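Local coordinates for protein aminoglycoside N(3)-acetyltransferase (Enterobacter cloacae, PDB 6NP2) that probably confers resistance to 2-deoxystreptamine antibiotics such as gentamicin and kanamycin by transferring an acetyl group from acetyl-CoA to their 3-amino group, at residues Gly181-Thr186 and Asp204-Gly209. Residues are numbered along the deposited sequence; the frame is centred on the assembly and turned at random.
With SIS ((1S,2S,3R,4S,6R)-4,6-diamino-3-{[(2S,3R)-3-amino-6-(aminomethyl)-3,4-dihydro-2H-pyran-2-yl]oxy}-2-hydroxycyclohexyl 3-deoxy-4-C-methyl-3-(methylamino)-beta-L-arabinopyranoside), chain B.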
loop_
_atom_site.group_PDB
_atom_site.type_symbol
_atom_site.label_atom_id
_atom_site.label_comp_id
_atom_site.label_asym_id
_atom_site.label_seq_id
_atom_site.Cartn_x
_atom_site.Cartn_y
_atom_site.Cartn_z
ATOM N N GLY A 181 -3.306 7.690 -23.370
ATOM C CA GLY A 181 -1.885 7.842 -23.124
ATOM C C GLY A 181 -1.353 7.152 -21.888
ATOM O O GLY A 181 -0.260 7.489 -21.429
ATOM N N LYS A 182 -2.085 6.203 -21.321
ATOM C CA LYS A 182 -1.650 5.603 -20.070
ATOM C C LYS A 182 -0.365 4.812 -20.267
ATOM O O LYS A 182 -0.229 4.022 -21.212
ATOM C CB LYS A 182 -2.749 4.711 -19.503
ATOM C CG LYS A 182 -3.984 5.502 -19.089
ATOM C CD LYS A 182 -5.205 4.609 -18.917
ATOM C CE LYS A 182 -5.130 3.822 -17.658
ATOM N NZ LYS A 182 -6.407 3.179 -17.331
ATOM N N ARG A 183 0.570 5.014 -19.350
ATOM C CA ARG A 183 1.860 4.350 -19.383
ATOM C C ARG A 183 1.782 2.968 -18.762
ATOM O O ARG A 183 1.137 2.769 -17.724
ATOM C CB ARG A 183 2.880 5.171 -18.600
ATOM C CG ARG A 183 3.237 6.488 -19.264
ATOM C CD ARG A 183 3.965 7.404 -18.314
ATOM N NE ARG A 183 5.202 6.855 -17.774
ATOM C CZ ARG A 183 6.417 7.122 -18.235
ATOM N NH1 ARG A 183 6.580 7.914 -19.277
ATOM N NH2 ARG A 183 7.481 6.587 -17.661
ATOM N N ARG A 184 2.468 2.027 -19.386
ATOM C CA ARG A 184 2.632 0.682 -18.883
ATOM C C ARG A 184 4.115 0.383 -18.739
ATOM O O ARG A 184 4.972 1.035 -19.345
ATOM C CB ARG A 184 1.927 -0.342 -19.779
ATOM C CG ARG A 184 0.419 -0.113 -19.794
ATOM C CD ARG A 184 -0.344 -1.087 -20.642
ATOM N NE ARG A 184 -0.223 -2.456 -20.173
ATOM C CZ ARG A 184 -0.911 -2.975 -19.166
ATOM N NH1 ARG A 184 -1.779 -2.238 -18.478
ATOM N NH2 ARG A 184 -0.722 -4.236 -18.837
ATOM N N VAL A 185 4.405 -0.594 -17.892
ATOM C CA VAL A 185 5.753 -1.093 -17.672
ATOM C C VAL A 185 5.742 -2.600 -17.835
ATOM O O VAL A 185 4.720 -3.260 -17.617
ATOM C CB VAL A 185 6.300 -0.726 -16.273
ATOM C CG1 VAL A 185 6.546 0.761 -16.156
ATOM C CG2 VAL A 185 5.366 -1.208 -15.161
ATOM N N THR A 186 6.903 -3.144 -18.207
ATOM C CA THR A 186 7.130 -4.580 -18.246
ATOM C C THR A 186 8.246 -4.917 -17.272
ATOM O O THR A 186 9.278 -4.241 -17.236
ATOM C CB THR A 186 7.506 -5.035 -19.653
ATOM O OG1 THR A 186 6.406 -4.792 -20.531
ATOM C CG2 THR A 186 7.841 -6.517 -19.669
ATOM N N ASP A 204 2.045 -4.018 -16.668
ATOM C CA ASP A 204 1.016 -3.447 -15.806
ATOM C C ASP A 204 1.095 -1.934 -15.944
ATOM O O ASP A 204 1.995 -1.408 -16.599
ATOM C CB ASP A 204 1.186 -3.884 -14.340
ATOM C CG ASP A 204 -0.138 -3.996 -13.583
ATOM O OD1 ASP A 204 -1.129 -3.347 -13.973
ATOM O OD2 ASP A 204 -0.151 -4.749 -12.583
ATOM N N TRP A 205 0.141 -1.237 -15.336
ATOM C CA TRP A 205 0.197 0.214 -15.348
ATOM C C TRP A 205 1.449 0.695 -14.624
ATOM O O TRP A 205 1.868 0.115 -13.623
ATOM C CB TRP A 205 -1.054 0.802 -14.685
ATOM C CG TRP A 205 -2.297 0.271 -15.313
ATOM C CD1 TRP A 205 -3.206 -0.541 -14.733
ATOM C CD2 TRP A 205 -2.754 0.477 -16.666
ATOM N NE1 TRP A 205 -4.202 -0.862 -15.617
ATOM C CE2 TRP A 205 -3.952 -0.244 -16.813
ATOM C CE3 TRP A 205 -2.251 1.182 -17.773
ATOM C CZ2 TRP A 205 -4.668 -0.274 -18.007
ATOM C CZ3 TRP A 205 -2.961 1.138 -18.962
ATOM C CH2 TRP A 205 -4.145 0.411 -19.073
ATOM N N ASP A 206 2.035 1.776 -15.118
ATOM C CA ASP A 206 3.210 2.353 -14.479
ATOM C C ASP A 206 2.798 2.998 -13.163
ATOM O O ASP A 206 2.098 4.011 -13.148
ATOM C CB ASP A 206 3.809 3.384 -15.427
ATOM C CG ASP A 206 5.177 3.866 -14.999
ATOM O OD1 ASP A 206 5.593 3.619 -13.840
ATOM O OD2 ASP A 206 5.841 4.492 -15.863
ATOM N N SER A 207 3.247 2.421 -12.050
ATOM C CA SER A 207 2.933 2.969 -10.736
ATOM C C SER A 207 3.847 4.122 -10.364
ATOM O O SER A 207 3.700 4.676 -9.272
ATOM C CB SER A 207 2.981 1.880 -9.659
ATOM O OG SER A 207 4.304 1.435 -9.430
ATOM N N ASN A 208 4.772 4.508 -11.245
ATOM C CA ASN A 208 5.593 5.693 -11.052
ATOM C C ASN A 208 5.188 6.834 -11.968
ATOM O O ASN A 208 5.992 7.728 -12.226
ATOM C CB ASN A 208 7.071 5.354 -11.213
ATOM C CG ASN A 208 7.603 4.599 -10.019
ATOM O OD1 ASN A 208 7.472 5.054 -8.887
ATOM N ND2 ASN A 208 8.177 3.441 -10.254
ATOM N N GLY A 209 3.964 6.816 -12.468
ATOM C CA GLY A 209 3.433 7.910 -13.257
ATOM C C GLY A 209 2.537 7.379 -14.350
ATOM O O GLY A 209 3.028 6.755 -15.293
HETATM C C11 SIS B . 7.179 6.752 -5.235
HETATM C C12 SIS B . 5.172 1.960 -6.031
HETATM C C13 SIS B . 8.000 0.904 -7.607
HETATM C C21 SIS B . 7.589 7.559 -4.003
HETATM C C22 SIS B . 4.084 3.019 -6.151
HETATM C C23 SIS B . 8.384 -0.515 -7.223
HETATM C C31 SIS B . 8.673 8.559 -4.433
HETATM C C32 SIS B . 4.501 4.221 -5.312
HETATM C C33 SIS B . 9.495 -0.492 -6.167
HETATM C C41 SIS B . 8.299 9.212 -5.741
HETATM C C42 SIS B . 5.845 4.778 -5.768
HETATM C C43 SIS B . 10.674 0.337 -6.674
HETATM C C51 SIS B . 7.341 8.757 -6.509
HETATM C C52 SIS B . 6.929 3.711 -5.762
HETATM C C53 SIS B . 10.214 1.713 -7.155
HETATM C C61 SIS B . 7.052 9.460 -7.815
HETATM C C62 SIS B . 6.486 2.508 -6.572
HETATM C C83 SIS B . 11.690 0.567 -5.549
HETATM C C93 SIS B . 9.869 -2.198 -4.424
HETATM N N12 SIS B . 4.781 0.756 -6.766
HETATM N N21 SIS B . 6.408 8.238 -3.456
HETATM N N32 SIS B . 3.512 5.308 -5.410
HETATM N N33 SIS B . 9.915 -1.885 -5.872
HETATM N N61 SIS B . 6.713 8.465 -8.843
HETATM O O11 SIS B . 6.176 5.813 -4.842
HETATM O O23 SIS B . 7.255 -1.142 -6.635
HETATM O O43 SIS B . 11.262 -0.394 -7.747
HETATM O O51 SIS B . 6.632 7.651 -6.204
HETATM O O52 SIS B . 8.110 4.235 -6.357
HETATM O O53 SIS B . 9.129 1.614 -8.078
HETATM O O62 SIS B . 7.511 1.526 -6.429
HETATM O O HOH W 1 8.094 5.754 -14.906
HETATM O O HOH W 2 -2.533 -4.100 -16.431
HETATM O O HOH W 3 6.388 3.373 -18.440
#
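R183 and D206 run side by side, and the arginine grips a single carboxylate oxygen side-on: NE lies 3.1 Å and NH2 3.2 Å from D206 OD2, with that oxygen close to the guanidinium plane. The bend at chi3 (59°) turns NE and the guanidinium edge toward D206 OD2, which two waters also reach; CD lies 3.2 Å from G209 O, while NH1 pairs with D212. Next to this salt bridge the packing is close. D206 N bonds to R183 O (2.9 Å), and V185 CG1 sits 3.6 Å from D206 CG. V185 and D204 form an antiparallel hydrogen-bonded pair, exchanging both backbone bonds at the open end of the hairpin, where strand 184-193 begins and strand 196-205 ends; beyond it, the chain enters a type I turn, D206 to G209. D206 OD1 takes the N-H of N208 in an Asx turn, and from this turn S207 OG and N208 reach the bound aminoglycoside, N208 ND2 donating to ring oxygen O53 (3.0 Å). The W205 side is more exposed. Its indole is sandwiched between two cations: R184 NH1 stands 3.2 Å above the centre of one face, its guanidinium nearly perpendicular (89°) to the ring, and K182 CE and NZ lie over the opposite face. K182 NZ is also held by A175 O and A177 O, and R184 NH2 by S203 OG, while a water bridges R184 NH1 to D204 OD1.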